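Local coordinates for Ras GTPase-activating-like protein IQGAP3 (Homo sapiens, PDB 3ISU) that probably acts as a calmodulin-binding signalling protein of the IQGAP family, of which this RGC domain forms one folded unit, at residues Ser24-Ala29 / Asn51-Ile56; Phe65-Lys70 / Phe79-Gln84; Lys35-Glu40 / Asn108-Leu113. One frame throughout, in Å; residues are numbered along the deposited sequence.

Contact 1. Residues Ser24-Ala29 / Asn51-Ile56; sequences SLHYTA and NVIFDI
The carbonyl oxygen of L25 is gripped twice from the facing strand: I56 N gives it a backbone hydrogen bond of 2.8 Å, and D55 CA brings a C-H...O contact to the same L25 O at 3.1 Å. V52 O is held likewise, by A29 N at 2.8 Å and by the CA-H of T28. Between these ends Y27 and F54 exchange two backbone hydrogen bonds, as a hydrogen-bonded pair of an antiparallel ladder does.

On the face that carries H26, T28, I53 and D55, a non-hydrogen-bonded pair sets H26 beside D55. The imidazole, with CG anti to the backbone N (chi1 175°), offers ND1 to D55 OD1 at 2.5 Å, a short His-carboxylate hydrogen bond. D55 OD1 lies nearly in the ring plane and is met on its syn side, 24° out of the carboxylate plane; ring and carboxylate planes are 41° apart. I53 CG2 comes obliquely against H26 CE1 at 3.3 Å, a tight approach. An alanine at D55 would remove the carboxylate, and H26 ND1 would probably lose its acceptor and the imidazole become freer to turn.

Strands 25-28 and 52-58 are the first two strands of a four-stranded antiparallel sheet, with 25-28 at its edge. T28 ends its strand as the N-cap of helix 29-35, its side chain capping a backbone N there, while Q31 OE1 accepts from T28 N. The opposite face, with L25, Y27, F54 and I56, is buried more deeply. Here the edge of the F54 ring meets the start of that helix, CE2 lying 4.1 Å from A29 CB, and A29 CB packs on V52 CB at 3.6 Å. L25 leans on L113 and F118 of helix 107-119, and the hydroxyl of Y27 bonds K117 NZ.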
# COMPACT_ATOMS: atom_id res chain seq x y z
N SER A 24 -5.91 -11.02 3.37
CA SER A 24 -5.83 -9.56 3.25
C SER A 24 -4.80 -8.94 4.21
O SER A 24 -4.23 -9.61 5.08
CB SER A 24 -7.20 -8.92 3.46
OG SER A 24 -7.55 -8.89 4.83
N LEU A 25 -4.55 -7.66 3.98
CA LEU A 25 -3.72 -6.85 4.83
C LEU A 25 -4.54 -5.59 5.14
O LEU A 25 -5.08 -4.97 4.24
CB LEU A 25 -2.44 -6.45 4.13
CG LEU A 25 -1.46 -7.57 3.78
CD1 LEU A 25 -0.21 -6.94 3.13
CD2 LEU A 25 -1.14 -8.40 5.05
N HIS A 26 -4.63 -5.30 6.42
CA HIS A 26 -5.29 -4.12 6.93
C HIS A 26 -4.28 -3.40 7.82
O HIS A 26 -3.88 -3.92 8.87
CB HIS A 26 -6.54 -4.58 7.69
CG HIS A 26 -7.28 -3.49 8.39
ND1 HIS A 26 -8.35 -2.83 7.81
CD2 HIS A 26 -7.16 -2.98 9.64
CE1 HIS A 26 -8.84 -1.95 8.67
NE2 HIS A 26 -8.12 -2.01 9.78
N TYR A 27 -3.83 -2.21 7.40
CA TYR A 27 -2.83 -1.47 8.17
C TYR A 27 -3.14 0.01 8.18
O TYR A 27 -3.55 0.55 7.15
CB TYR A 27 -1.42 -1.61 7.57
CG TYR A 27 -0.80 -2.99 7.78
CD1 TYR A 27 -0.49 -3.42 9.06
CD2 TYR A 27 -0.55 -3.85 6.72
CE1 TYR A 27 0.07 -4.69 9.30
CE2 TYR A 27 0.04 -5.14 6.95
CZ TYR A 27 0.35 -5.53 8.24
OH TYR A 27 0.93 -6.79 8.52
N THR A 28 -2.87 0.67 9.29
CA THR A 28 -2.95 2.12 9.30
C THR A 28 -1.67 2.67 8.68
O THR A 28 -0.66 1.98 8.60
CB THR A 28 -3.11 2.69 10.73
OG1 THR A 28 -1.88 2.52 11.45
CG2 THR A 28 -4.30 2.01 11.48
N ALA A 29 -1.71 3.94 8.27
CA ALA A 29 -0.52 4.64 7.85
C ALA A 29 0.56 4.60 8.91
O ALA A 29 1.73 4.53 8.61
CB ALA A 29 -0.89 6.13 7.48
N ASN A 51 -5.26 7.45 11.59
CA ASN A 51 -6.58 7.56 11.03
C ASN A 51 -6.56 7.51 9.51
O ASN A 51 -7.46 8.02 8.85
CB ASN A 51 -7.21 8.90 11.48
CG ASN A 51 -7.31 9.00 12.99
OD1 ASN A 51 -6.73 9.91 13.61
ND2 ASN A 51 -8.02 8.04 13.60
N VAL A 52 -5.53 6.88 8.95
CA VAL A 52 -5.52 6.60 7.52
C VAL A 52 -5.40 5.09 7.47
O VAL A 52 -4.46 4.55 8.06
CB VAL A 52 -4.30 7.24 6.83
CG1 VAL A 52 -4.14 6.74 5.40
CG2 VAL A 52 -4.41 8.77 6.84
N ILE A 53 -6.30 4.42 6.79
CA ILE A 53 -6.35 2.96 6.81
C ILE A 53 -6.26 2.42 5.41
O ILE A 53 -7.00 2.87 4.49
CB ILE A 53 -7.65 2.46 7.51
CG1 ILE A 53 -7.66 2.90 8.97
CG2 ILE A 53 -7.78 0.94 7.41
CD1 ILE A 53 -8.47 4.17 9.23
N PHE A 54 -5.32 1.47 5.22
CA PHE A 54 -5.14 0.75 3.95
C PHE A 54 -5.59 -0.69 4.05
O PHE A 54 -5.30 -1.34 5.06
CB PHE A 54 -3.66 0.74 3.59
CG PHE A 54 -3.12 2.10 3.34
CD1 PHE A 54 -3.30 2.69 2.08
CD2 PHE A 54 -2.46 2.79 4.33
CE1 PHE A 54 -2.81 3.94 1.83
CE2 PHE A 54 -1.98 4.06 4.09
CZ PHE A 54 -2.18 4.65 2.84
N ASP A 55 -6.30 -1.18 3.04
CA ASP A 55 -6.68 -2.58 2.96
C ASP A 55 -6.24 -3.08 1.61
O ASP A 55 -6.65 -2.51 0.59
CB ASP A 55 -8.19 -2.77 3.06
CG ASP A 55 -8.72 -2.57 4.49
OD1 ASP A 55 -8.50 -3.47 5.36
OD2 ASP A 55 -9.36 -1.51 4.74
N ILE A 56 -5.45 -4.15 1.61
CA ILE A 56 -4.87 -4.70 0.39
C ILE A 56 -5.33 -6.14 0.24
O ILE A 56 -5.23 -6.92 1.19
CB ILE A 56 -3.33 -4.63 0.39
CG1 ILE A 56 -2.86 -3.21 0.67
CG2 ILE A 56 -2.77 -5.06 -0.96
CD1 ILE A 56 -1.36 -2.96 0.25

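Contact 2. Residues Phe65-Lys70 / Phe79-Gln84; sequences FEVNAK and FQLHYQ
V67 and F79 exchange two backbone hydrogen bonds: V67 N reaches F79 O at 2.8 Å in an almost straight N-H...O line (177°), and F79 N returns to V67 O at 3.1 Å. F65 and L81 form the second hydrogen-bonded pair. On the face shared by these four residues, V67 lies alongside F79, and its CB is 3.7 Å from CE2 of that ring. F79 CG sits between its own backbone N and carbonyl carbon (chi1 75°), which swings the ring alongside V67. One methyl of V67, CG2, touches L81 CD1 at 3.8 Å.

The reverse face is polar. Q80, bent at chi2, folds its amide beside E66, and NE2 donates to E66 OE1 at 3.2 Å. The bond arrives on the anti side of the carboxylate oxygen, while amide and carboxylate planes stand nearly perpendicular, 83° apart. R78 makes a long, weak ion pair with the same OE1.

In a second shell F100 meets F79 edge-to-face, and the Y83 hydroxyl bonds N115 OD1 while Y83 CD1 lies 4.3 Å from F65 CE2. The two strands form a beta hairpin at the end of the four-stranded antiparallel sheet, with 74-82 at its edge; helix 83-91 follows directly, while helix 107-119 packs against F65 and L81 of the apolar face and against Y83 at the start of helix 83-91.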
# COMPACT_ATOMS: atom_id res chain seq x y z
N PHE A 65 -2.89 -6.55 -7.05
CA PHE A 65 -3.44 -6.33 -5.71
C PHE A 65 -4.32 -5.10 -5.74
O PHE A 65 -4.00 -4.12 -6.44
CB PHE A 65 -2.35 -6.10 -4.70
CG PHE A 65 -1.41 -7.25 -4.61
CD1 PHE A 65 -1.64 -8.27 -3.72
CD2 PHE A 65 -0.33 -7.32 -5.45
CE1 PHE A 65 -0.76 -9.35 -3.64
CE2 PHE A 65 0.56 -8.42 -5.37
CZ PHE A 65 0.34 -9.42 -4.49
N GLU A 66 -5.45 -5.20 -5.06
CA GLU A 66 -6.40 -4.12 -5.02
C GLU A 66 -6.15 -3.40 -3.71
O GLU A 66 -6.09 -4.03 -2.66
CB GLU A 66 -7.81 -4.70 -5.09
CG GLU A 66 -8.88 -3.67 -5.16
CD GLU A 66 -10.20 -4.31 -5.60
OE1 GLU A 66 -10.36 -4.52 -6.83
OE2 GLU A 66 -11.02 -4.64 -4.71
N VAL A 67 -5.91 -2.09 -3.79
CA VAL A 67 -5.64 -1.28 -2.62
C VAL A 67 -6.85 -0.37 -2.42
O VAL A 67 -7.25 0.36 -3.32
CB VAL A 67 -4.38 -0.41 -2.75
CG1 VAL A 67 -4.07 0.30 -1.44
CG2 VAL A 67 -3.19 -1.28 -3.15
N ASN A 68 -7.43 -0.48 -1.24
CA ASN A 68 -8.50 0.39 -0.82
C ASN A 68 -7.90 1.18 0.31
O ASN A 68 -6.87 0.76 0.94
CB ASN A 68 -9.69 -0.46 -0.36
CG ASN A 68 -10.52 -0.91 -1.50
OD1 ASN A 68 -11.24 -0.10 -2.11
ND2 ASN A 68 -10.45 -2.20 -1.84
N ALA A 69 -8.46 2.37 0.56
CA ALA A 69 -8.00 3.19 1.64
C ALA A 69 -9.12 4.10 2.12
O ALA A 69 -10.07 4.41 1.35
CB ALA A 69 -6.80 4.01 1.25
N LYS A 70 -8.99 4.51 3.37
CA LYS A 70 -9.93 5.47 3.98
C LYS A 70 -9.05 6.47 4.67
O LYS A 70 -8.26 6.10 5.54
CB LYS A 70 -10.89 4.75 4.95
CG LYS A 70 -12.03 5.63 5.48
N PHE A 79 -7.59 1.35 -6.29
CA PHE A 79 -6.73 1.20 -7.46
C PHE A 79 -5.88 -0.09 -7.34
O PHE A 79 -5.91 -0.78 -6.32
CB PHE A 79 -5.83 2.39 -7.61
CG PHE A 79 -4.74 2.40 -6.65
CD1 PHE A 79 -3.49 1.91 -7.02
CD2 PHE A 79 -4.95 2.83 -5.38
CE1 PHE A 79 -2.49 1.88 -6.13
CE2 PHE A 79 -3.92 2.81 -4.48
CZ PHE A 79 -2.70 2.34 -4.85
N GLN A 80 -5.13 -0.35 -8.39
CA GLN A 80 -4.55 -1.66 -8.64
C GLN A 80 -3.04 -1.54 -8.65
O GLN A 80 -2.50 -0.66 -9.34
CB GLN A 80 -5.08 -2.20 -9.95
CG GLN A 80 -6.61 -2.29 -10.10
CD GLN A 80 -7.32 -3.11 -9.02
OE1 GLN A 80 -6.89 -4.22 -8.65
NE2 GLN A 80 -8.45 -2.57 -8.53
N LEU A 81 -2.38 -2.34 -7.80
CA LEU A 81 -0.92 -2.43 -7.74
C LEU A 81 -0.58 -3.72 -8.50
O LEU A 81 -1.21 -4.74 -8.30
CB LEU A 81 -0.40 -2.60 -6.30
CG LEU A 81 -0.04 -1.49 -5.31
CD1 LEU A 81 0.40 -2.15 -4.03
CD2 LEU A 81 1.10 -0.63 -5.86
N HIS A 82 0.43 -3.65 -9.37
CA HIS A 82 0.92 -4.82 -10.07
C HIS A 82 2.35 -5.09 -9.60
O HIS A 82 3.22 -4.21 -9.64
CB HIS A 82 0.86 -4.59 -11.57
CG HIS A 82 -0.54 -4.50 -12.08
ND1 HIS A 82 -1.25 -5.61 -12.47
CD2 HIS A 82 -1.37 -3.44 -12.25
CE1 HIS A 82 -2.45 -5.23 -12.90
NE2 HIS A 82 -2.55 -3.92 -12.75
N TYR A 83 2.57 -6.31 -9.16
CA TYR A 83 3.86 -6.69 -8.64
C TYR A 83 4.95 -6.42 -9.69
O TYR A 83 6.03 -5.92 -9.35
CB TYR A 83 3.81 -8.15 -8.27
CG TYR A 83 4.92 -8.58 -7.38
CD1 TYR A 83 4.85 -8.44 -6.00
CD2 TYR A 83 6.10 -9.07 -7.94
CE1 TYR A 83 5.90 -8.86 -5.20
CE2 TYR A 83 7.12 -9.45 -7.15
CZ TYR A 83 7.02 -9.37 -5.80
OH TYR A 83 8.10 -9.80 -5.08
N GLN A 84 4.65 -6.69 -10.97
CA GLN A 84 5.66 -6.51 -12.03
C GLN A 84 6.05 -5.04 -12.21
O GLN A 84 7.23 -4.72 -12.48
CB GLN A 84 5.19 -7.10 -13.35
CG GLN A 84 6.26 -7.02 -14.48
CD GLN A 84 7.57 -7.78 -14.21
OE1 GLN A 84 7.59 -8.83 -13.51
NE2 GLN A 84 8.69 -7.24 -14.74

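Contact 3. Residues Lys35-Glu40 / Asn108-Leu113; sequences KGVLVE and NLLIFL
Apolar contacts carry the join, and V37 makes most of them by presenting its two methyls to different leucines of one helix. V37 CG2 lies 4.1 Å from L109 CB and 4.0 Å from L113 CD2, touching side chains one helical turn apart. V37 CG1, anti to its own backbone N (chi1 176°), meets L110 CD1 at 4.2 Å, the two side chains crossing at about a right angle. The aliphatic part of K35 comes in at the margin, its CD 4.4 Å from L113 CD1.

Contacts of methyls with backbone oxygens form a second kind. L109 CD1 presses on G36 O at 3.3 Å, and V37 CG2 rests 3.7 Å from L109 O. That carbonyl is already satisfied within the helix, accepting from L113 N at 2.9 Å.

The lack of a side chain at G36 permits this closeness, since a beta carbon here would clash with L109 CD1. The glycine also ends helix 29-35 in a Schellman motif with positive phi (86°), where a beta carbon would crowd the carbonyl oxygen of K35.

The contact thus seats the turn between helix 29-35 and strand 38-41 against the first turns of helix 107-119. V37 pairs through its backbone with N106, whose OD1 also accepts from L109 N. L110 also touches L86 of helix 83-91 and V105 of strand 103-106, and L113 touches L32 of helix 29-35.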
# COMPACT_ATOMS: atom_id res chain seq x y z
N LYS A 35 6.78 0.15 9.77
CA LYS A 35 7.38 -0.94 8.98
C LYS A 35 8.35 -0.42 7.91
O LYS A 35 9.10 -1.19 7.32
CB LYS A 35 6.26 -1.78 8.34
CG LYS A 35 5.46 -2.59 9.36
CD LYS A 35 4.25 -3.26 8.71
CE LYS A 35 3.38 -3.93 9.78
NZ LYS A 35 4.05 -5.06 10.47
N GLY A 36 8.37 0.87 7.67
CA GLY A 36 9.25 1.43 6.66
C GLY A 36 8.64 1.40 5.27
O GLY A 36 9.27 1.89 4.33
N VAL A 37 7.42 0.90 5.16
CA VAL A 37 6.65 0.89 3.90
C VAL A 37 6.16 2.27 3.52
O VAL A 37 6.27 2.65 2.36
CB VAL A 37 5.46 -0.13 3.96
CG1 VAL A 37 4.60 -0.06 2.69
CG2 VAL A 37 5.96 -1.56 4.18
N LEU A 38 5.64 3.04 4.48
CA LEU A 38 5.20 4.40 4.20
C LEU A 38 6.33 5.35 4.51
O LEU A 38 7.00 5.17 5.52
CB LEU A 38 3.99 4.78 5.05
CG LEU A 38 3.38 6.15 4.77
CD1 LEU A 38 2.85 6.30 3.36
CD2 LEU A 38 2.23 6.42 5.79
N VAL A 39 6.55 6.32 3.63
CA VAL A 39 7.63 7.31 3.76
C VAL A 39 7.08 8.64 4.23
O VAL A 39 7.63 9.26 5.18
CB VAL A 39 8.36 7.50 2.40
CG1 VAL A 39 9.32 8.70 2.44
CG2 VAL A 39 9.10 6.22 2.07
N GLU A 40 6.00 9.07 3.60
CA GLU A 40 5.34 10.34 3.89
C GLU A 40 3.95 10.39 3.32
O GLU A 40 3.61 9.66 2.37
CB GLU A 40 6.13 11.54 3.36
CG GLU A 40 6.04 11.77 1.88
CD GLU A 40 6.72 13.11 1.41
OE1 GLU A 40 7.75 13.48 1.98
OE2 GLU A 40 6.20 13.76 0.45
N ASN A 108 11.03 -1.05 -2.16
CA ASN A 108 11.61 -2.28 -1.66
C ASN A 108 10.79 -2.88 -0.53
O ASN A 108 10.57 -4.09 -0.49
CB ASN A 108 13.04 -2.05 -1.17
CG ASN A 108 14.03 -1.84 -2.31
OD1 ASN A 108 13.73 -2.19 -3.44
ND2 ASN A 108 15.21 -1.27 -2.02
N LEU A 109 10.36 -2.04 0.41
CA LEU A 109 9.67 -2.55 1.57
C LEU A 109 8.20 -2.92 1.27
O LEU A 109 7.66 -3.86 1.91
CB LEU A 109 9.85 -1.65 2.78
CG LEU A 109 11.27 -1.75 3.37
CD1 LEU A 109 11.48 -0.61 4.37
CD2 LEU A 109 11.54 -3.10 4.00
N LEU A 110 7.61 -2.28 0.27
CA LEU A 110 6.30 -2.72 -0.23
C LEU A 110 6.40 -4.07 -0.87
O LEU A 110 5.60 -4.95 -0.57
CB LEU A 110 5.68 -1.70 -1.17
CG LEU A 110 4.30 -1.99 -1.77
CD1 LEU A 110 3.26 -2.26 -0.62
CD2 LEU A 110 3.92 -0.81 -2.69
N ILE A 111 7.40 -4.27 -1.72
CA ILE A 111 7.63 -5.60 -2.31
C ILE A 111 7.76 -6.67 -1.21
O ILE A 111 7.16 -7.77 -1.30
CB ILE A 111 8.85 -5.61 -3.25
CG1 ILE A 111 8.52 -4.82 -4.50
CG2 ILE A 111 9.28 -7.05 -3.57
CD1 ILE A 111 9.77 -4.50 -5.41
N PHE A 112 8.57 -6.37 -0.19
CA PHE A 112 8.77 -7.28 0.92
C PHE A 112 7.47 -7.58 1.67
O PHE A 112 7.15 -8.73 1.89
CB PHE A 112 9.80 -6.71 1.85
CG PHE A 112 10.09 -7.57 3.06
CD1 PHE A 112 10.61 -8.83 2.90
CD2 PHE A 112 9.86 -7.09 4.33
CE1 PHE A 112 10.91 -9.63 4.03
CE2 PHE A 112 10.15 -7.87 5.46
CZ PHE A 112 10.67 -9.13 5.29
N LEU A 113 6.68 -6.56 1.96
CA LEU A 113 5.38 -6.78 2.61
C LEU A 113 4.40 -7.64 1.78
O LEU A 113 3.82 -8.60 2.31
CB LEU A 113 4.72 -5.46 2.94
CG LEU A 113 3.46 -5.49 3.82
CD1 LEU A 113 3.76 -5.91 5.26
CD2 LEU A 113 2.83 -4.06 3.80

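How the contacts relate
From the N terminus, strand 25-28 leads through helix 29-35 and strand 38-41 to strand 52-58, where contact 1 closes its loop. Contact 2 follows in series as a short hairpin. Contact 3 starts inside the loop of contact 1 and closes near the C terminus, so those two cross, while the whole of contact 2 falls between its segments. Contacts 1 and 2 share one sheet: strands 52-58 and 64-71 are neighbours, and I53 O and D55 O probably accept hydrogen bonds from K70 N and N68 N. Helix 107-119 of contact 3 touches both: L113 meets L25 and Y27, L110 meets L81, and I111 meets Y83.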